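Local coordinates for tailspike protein (Siphovirus 9NA, PDB 3RIQ) that probably binds the lipopolysaccharide of Salmonella through its receptor-binding domain and cleaves it as an endorhamnosidase, at residues Ser218-Ile223 against Gly233-Leu238; Ser246-Tyr251 against Asp278-Asn283. One frame throughout, in Å; residues are numbered along the deposited sequence.

Contact 1: residues Ser218-Ile223 against Gly233-Leu238; sequences SAVLFI and GGVRDL
A219 meets L238 with its methyl group, A219 CB lying 4.3 Å from L238 CD2 at the start of a largely apolar contact in which no hydrogen bond passes between the segments. V220 follows and uses both branches. Its CG1 and CB face V235 CG2, the two valines meeting end-on, with V220 CB 3.9 Å from V235 CG2. V220 CG2, anti to the carbonyl carbon and beside the backbone N (chi1 -174° for CG1), turns to the other neighbour and comes within 3.8 Å of L238 CD2. At F222 the ring reaches across to G234 and V235. V235 CG2 sits at the ring edge, near its plane, 3.7 Å from F222 CE2, while F222 CZ approaches the backbone at G234 CA to 3.5 Å, and F193 meets the ring from within the same chain. V235 also packs on I270 of strand 266-273. Strands 220-223 and 234-236 run at 157° to each other, their axes 8.6 Å apart at closest, a separation filled by side chains. Such apolar packing between strands of different faces forms the interior of a right-handed parallel beta-helix, the fold of this tailspike.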
loop_
_atom_site.group_PDB
_atom_site.type_symbol
_atom_site.label_atom_id
_atom_site.label_comp_id
_atom_site.label_asym_id
_atom_site.label_seq_id
_atom_site.Cartn_x
_atom_site.Cartn_y
_atom_site.Cartn_z
ATOM N N SER A 218 20.772 15.474 3.315
ATOM C CA SER A 218 19.653 14.567 3.103
ATOM C C SER A 218 19.560 13.667 4.331
ATOM O O SER A 218 20.582 13.422 4.989
ATOM C CB SER A 218 19.853 13.761 1.812
ATOM O OG SER A 218 19.947 14.620 0.669
ATOM N N ALA A 219 18.370 13.168 4.688
ATOM C CA ALA A 219 18.305 12.451 5.962
ATOM C C ALA A 219 19.246 11.239 5.965
ATOM O O ALA A 219 19.960 10.987 6.965
ATOM C CB ALA A 219 16.890 12.034 6.308
ATOM N N VAL A 220 19.253 10.493 4.859
ATOM C CA VAL A 220 20.197 9.388 4.666
ATOM C C VAL A 220 20.805 9.573 3.306
ATOM O O VAL A 220 20.082 9.873 2.338
ATOM C CB VAL A 220 19.515 7.987 4.761
ATOM C CG1 VAL A 220 20.577 6.897 4.702
ATOM C CG2 VAL A 220 18.654 7.864 6.042
ATOM N N LEU A 221 22.139 9.379 3.222
ATOM C CA LEU A 221 22.887 9.590 1.978
ATOM C C LEU A 221 23.772 8.375 1.686
ATOM O O LEU A 221 24.504 7.899 2.585
ATOM C CB LEU A 221 23.755 10.850 2.125
ATOM C CG LEU A 221 24.677 11.156 0.932
ATOM C CD1 LEU A 221 23.850 11.552 -0.278
ATOM C CD2 LEU A 221 25.626 12.258 1.288
ATOM N N PHE A 222 23.660 7.840 0.474
ATOM C CA PHE A 222 24.471 6.682 0.007
ATOM C C PHE A 222 25.517 7.107 -1.029
ATOM O O PHE A 222 25.188 7.831 -1.977
ATOM C CB PHE A 222 23.584 5.608 -0.632
ATOM C CG PHE A 222 22.640 4.956 0.342
ATOM C CD1 PHE A 222 22.998 3.789 1.020
ATOM C CD2 PHE A 222 21.419 5.560 0.660
ATOM C CE1 PHE A 222 22.144 3.203 1.966
ATOM C CE2 PHE A 222 20.562 4.967 1.602
ATOM C CZ PHE A 222 20.930 3.810 2.258
ATOM N N ILE A 223 26.768 6.674 -0.815
ATOM C CA ILE A 223 27.871 6.931 -1.731
ATOM C C ILE A 223 28.557 5.606 -2.064
ATOM O O ILE A 223 29.089 4.938 -1.161
ATOM C CB ILE A 223 28.885 7.907 -1.050
ATOM C CG1 ILE A 223 28.259 9.289 -0.910
ATOM C CG2 ILE A 223 30.237 7.962 -1.811
ATOM C CD1 ILE A 223 28.984 10.211 0.127
ATOM N N GLY A 233 20.414 -3.402 1.596
ATOM C CA GLY A 233 20.865 -2.003 1.735
ATOM C C GLY A 233 19.717 -1.071 1.404
ATOM O O GLY A 233 18.868 -1.404 0.552
ATOM N N GLY A 234 19.714 0.106 2.036
ATOM C CA GLY A 234 18.705 1.132 1.754
ATOM C C GLY A 234 18.040 1.691 2.984
ATOM O O GLY A 234 18.660 1.783 4.045
ATOM N N VAL A 235 16.778 2.101 2.841
ATOM C CA VAL A 235 16.068 2.780 3.934
ATOM C C VAL A 235 14.653 2.225 4.014
ATOM O O VAL A 235 13.968 2.112 2.990
ATOM C CB VAL A 235 15.977 4.321 3.714
ATOM C CG1 VAL A 235 15.201 4.977 4.854
ATOM C CG2 VAL A 235 17.380 4.932 3.534
ATOM N N ARG A 236 14.197 1.930 5.246
ATOM C CA ARG A 236 12.818 1.449 5.459
ATOM C C ARG A 236 12.186 2.141 6.657
ATOM O O ARG A 236 12.877 2.324 7.670
ATOM C CB ARG A 236 12.802 -0.076 5.654
ATOM C CG ARG A 236 11.406 -0.633 5.935
ATOM C CD ARG A 236 11.323 -2.146 5.857
ATOM N NE ARG A 236 12.275 -2.907 6.685
ATOM C CZ ARG A 236 12.041 -3.299 7.942
ATOM N NH1 ARG A 236 10.930 -2.885 8.573
ATOM N NH2 ARG A 236 12.919 -4.101 8.579
ATOM N N ASP A 237 10.911 2.554 6.518
ATOM C CA ASP A 237 10.105 3.072 7.674
ATOM C C ASP A 237 10.743 4.295 8.317
ATOM O O ASP A 237 10.961 4.314 9.547
ATOM C CB ASP A 237 9.914 1.990 8.743
ATOM C CG ASP A 237 9.136 0.795 8.247
ATOM O OD1 ASP A 237 8.321 0.943 7.319
ATOM O OD2 ASP A 237 9.326 -0.308 8.821
ATOM N N LEU A 238 11.060 5.310 7.505
ATOM C CA LEU A 238 11.694 6.534 8.021
ATOM C C LEU A 238 10.791 7.744 7.758
ATOM O O LEU A 238 10.151 7.834 6.700
ATOM C CB LEU A 238 13.036 6.759 7.287
ATOM C CG LEU A 238 13.808 8.013 7.695
ATOM C CD1 LEU A 238 14.344 7.897 9.126
ATOM C CD2 LEU A 238 14.948 8.261 6.699
#

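Contact 2: residues Ser246-Tyr251 against Asp278-Asn283; sequences SGVKTY and DGIDVN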
loop_
_atom_site.group_PDB
_atom_site.type_symbol
_atom_site.label_atom_id
_atom_site.label_comp_id
_atom_site.label_asym_id
_atom_site.label_seq_id
_atom_site.Cartn_x
_atom_site.Cartn_y
_atom_site.Cartn_z
ATOM N N SER A 246 17.490 16.539 0.116
ATOM C CA SER A 246 16.410 15.638 -0.287
ATOM C C SER A 246 16.054 14.617 0.806
ATOM O O SER A 246 16.868 14.304 1.680
ATOM C CB SER A 246 16.761 14.950 -1.595
ATOM O OG SER A 246 16.790 15.868 -2.667
ATOM N N GLY A 247 14.825 14.106 0.769
ATOM C CA GLY A 247 14.320 13.307 1.903
ATOM C C GLY A 247 15.282 12.175 2.227
ATOM O O GLY A 247 15.671 11.989 3.391
ATOM N N VAL A 248 15.658 11.416 1.190
ATOM C CA VAL A 248 16.831 10.541 1.217
ATOM C C VAL A 248 17.490 10.729 -0.156
ATOM O O VAL A 248 16.856 11.188 -1.120
ATOM C CB VAL A 248 16.490 9.036 1.432
ATOM C CG1 VAL A 248 15.802 8.803 2.790
ATOM C CG2 VAL A 248 15.655 8.462 0.247
ATOM N N LYS A 249 18.750 10.328 -0.280
ATOM C CA LYS A 249 19.491 10.577 -1.534
ATOM C C LYS A 249 20.513 9.511 -1.860
ATOM O O LYS A 249 21.258 9.068 -0.957
ATOM C CB LYS A 249 20.243 11.925 -1.415
ATOM C CG LYS A 249 21.080 12.307 -2.638
ATOM C CD LYS A 249 21.617 13.747 -2.551
ATOM C CE LYS A 249 22.582 13.997 -3.706
ATOM N NZ LYS A 249 23.346 15.309 -3.615
ATOM N N THR A 250 20.565 9.129 -3.139
ATOM C CA THR A 250 21.704 8.392 -3.681
ATOM C C THR A 250 22.584 9.427 -4.384
ATOM O O THR A 250 22.115 10.178 -5.232
ATOM C CB THR A 250 21.267 7.281 -4.639
ATOM O OG1 THR A 250 20.424 7.824 -5.672
ATOM C CG2 THR A 250 20.486 6.216 -3.894
ATOM N N TYR A 251 23.857 9.483 -4.014
ATOM C CA TYR A 251 24.770 10.470 -4.606
ATOM C C TYR A 251 24.926 10.228 -6.118
ATOM O O TYR A 251 24.854 9.109 -6.611
ATOM C CB TYR A 251 26.147 10.417 -3.878
ATOM C CG TYR A 251 26.950 11.727 -3.909
ATOM C CD1 TYR A 251 26.841 12.656 -2.888
ATOM C CD2 TYR A 251 27.830 11.998 -4.946
ATOM C CE1 TYR A 251 27.558 13.844 -2.930
ATOM C CE2 TYR A 251 28.545 13.172 -4.992
ATOM C CZ TYR A 251 28.414 14.083 -3.987
ATOM O OH TYR A 251 29.149 15.269 -4.005
ATOM N N ASP A 278 14.279 17.392 -3.094
ATOM C CA ASP A 278 13.287 16.458 -3.670
ATOM C C ASP A 278 12.834 15.434 -2.630
ATOM O O ASP A 278 13.643 14.959 -1.823
ATOM C CB ASP A 278 13.921 15.749 -4.868
ATOM C CG ASP A 278 14.599 16.743 -5.783
ATOM O OD1 ASP A 278 13.917 17.742 -6.122
ATOM O OD2 ASP A 278 15.809 16.594 -6.074
ATOM N N GLY A 279 11.552 15.095 -2.634
ATOM C CA GLY A 279 11.021 14.178 -1.607
ATOM C C GLY A 279 11.857 12.917 -1.439
ATOM O O GLY A 279 12.122 12.471 -0.312
ATOM N N ILE A 280 12.224 12.295 -2.556
ATOM C CA ILE A 280 13.355 11.372 -2.565
ATOM C C ILE A 280 14.159 11.742 -3.804
ATOM O O ILE A 280 13.584 12.205 -4.799
ATOM C CB ILE A 280 12.921 9.862 -2.618
ATOM C CG1 ILE A 280 12.169 9.508 -3.916
ATOM C CG2 ILE A 280 12.110 9.489 -1.383
ATOM C CD1 ILE A 280 11.805 8.030 -4.020
ATOM N N ASP A 281 15.483 11.551 -3.740
ATOM C CA ASP A 281 16.359 11.812 -4.908
ATOM C C ASP A 281 17.117 10.514 -5.149
ATOM O O ASP A 281 18.177 10.295 -4.546
ATOM C CB ASP A 281 17.354 12.952 -4.607
ATOM C CG ASP A 281 18.389 13.126 -5.706
ATOM O OD1 ASP A 281 18.212 12.502 -6.787
ATOM O OD2 ASP A 281 19.358 13.907 -5.504
ATOM N N VAL A 282 16.566 9.645 -5.989
ATOM C CA VAL A 282 17.220 8.358 -6.259
ATOM C C VAL A 282 17.779 8.444 -7.681
ATOM O O VAL A 282 17.365 7.704 -8.579
ATOM C CB VAL A 282 16.251 7.168 -6.057
ATOM C CG1 VAL A 282 16.990 5.830 -6.212
ATOM C CG2 VAL A 282 15.628 7.222 -4.643
ATOM N N ASN A 283 18.675 9.419 -7.898
ATOM C CA ASN A 283 19.352 9.579 -9.179
ATOM C C ASN A 283 20.810 9.146 -9.093
ATOM O O ASN A 283 21.436 9.231 -8.016
ATOM C CB ASN A 283 19.299 11.053 -9.615
ATOM C CG ASN A 283 17.914 11.463 -10.109
ATOM O OD1 ASN A 283 17.670 11.526 -11.328
ATOM N ND2 ASN A 283 16.997 11.729 -9.179
HETATM O O HOH W 1 19.103 16.103 -4.029
HETATM O O HOH W 2 23.363 6.804 -7.307
#
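Backbone hydrogen bonds join S246-Y251 to D278-N283 in parallel. G247 N donates to D278 O, D281 N to V248 O and T250 N to D281 O, each at 3.0 Å. K249 pairs with D281 in this ladder, and K249 CA adds a CA-H...O contact to D281 O. Residues 32 positions apart are thus placed side by side, as expected between successive turns of a right-handed parallel beta-helix. Side chains add polar links at both ends. S246 OG accepts the N-H of D278 at 3.0 Å, and a water bridges S246 OG to D281 OD2, which also receives Q252 NE2. T250 OG1, held between backbone N and carbonyl carbon (chi1 54°), donates to N283 O at 2.9 Å from above the carbonyl plane. A second water donates to both N283 O and Y251 O. Within its own segment, N283 ND2 donates to D281 OD1 at 2.8 Å, which fixes the carboxylate from a second side chain. Carbon packing adds to these bonds: V248 CG2 lies 4.0 Å from I280 CG2, the two side chains running abreast, and the extended K249 chain lays its methylenes alongside the D281 carboxylate, K249 CE 3.7 Å from D281 OD2.

How the contacts relate
Both segments of contact 1 precede those of contact 2 in the sequence, and the centres of the two contacts are about 9 Å apart. They join through neighbouring strands 220-223 and 249-250, where V220 O and K249 N, and F222 O and Y251 N, probably form hydrogen bonds. Strand 249-250 in turn pairs with 281-282, so the three strands stack in sequence along the beta-helix. The two contacts divide the work of the fold: the first joins facing walls across the interior, the second joins successive strands of one wall. F267 of strand 266-273 touches F222 of contact 1 and V248, T250 and V282 of contact 2, tying both to a common apolar core.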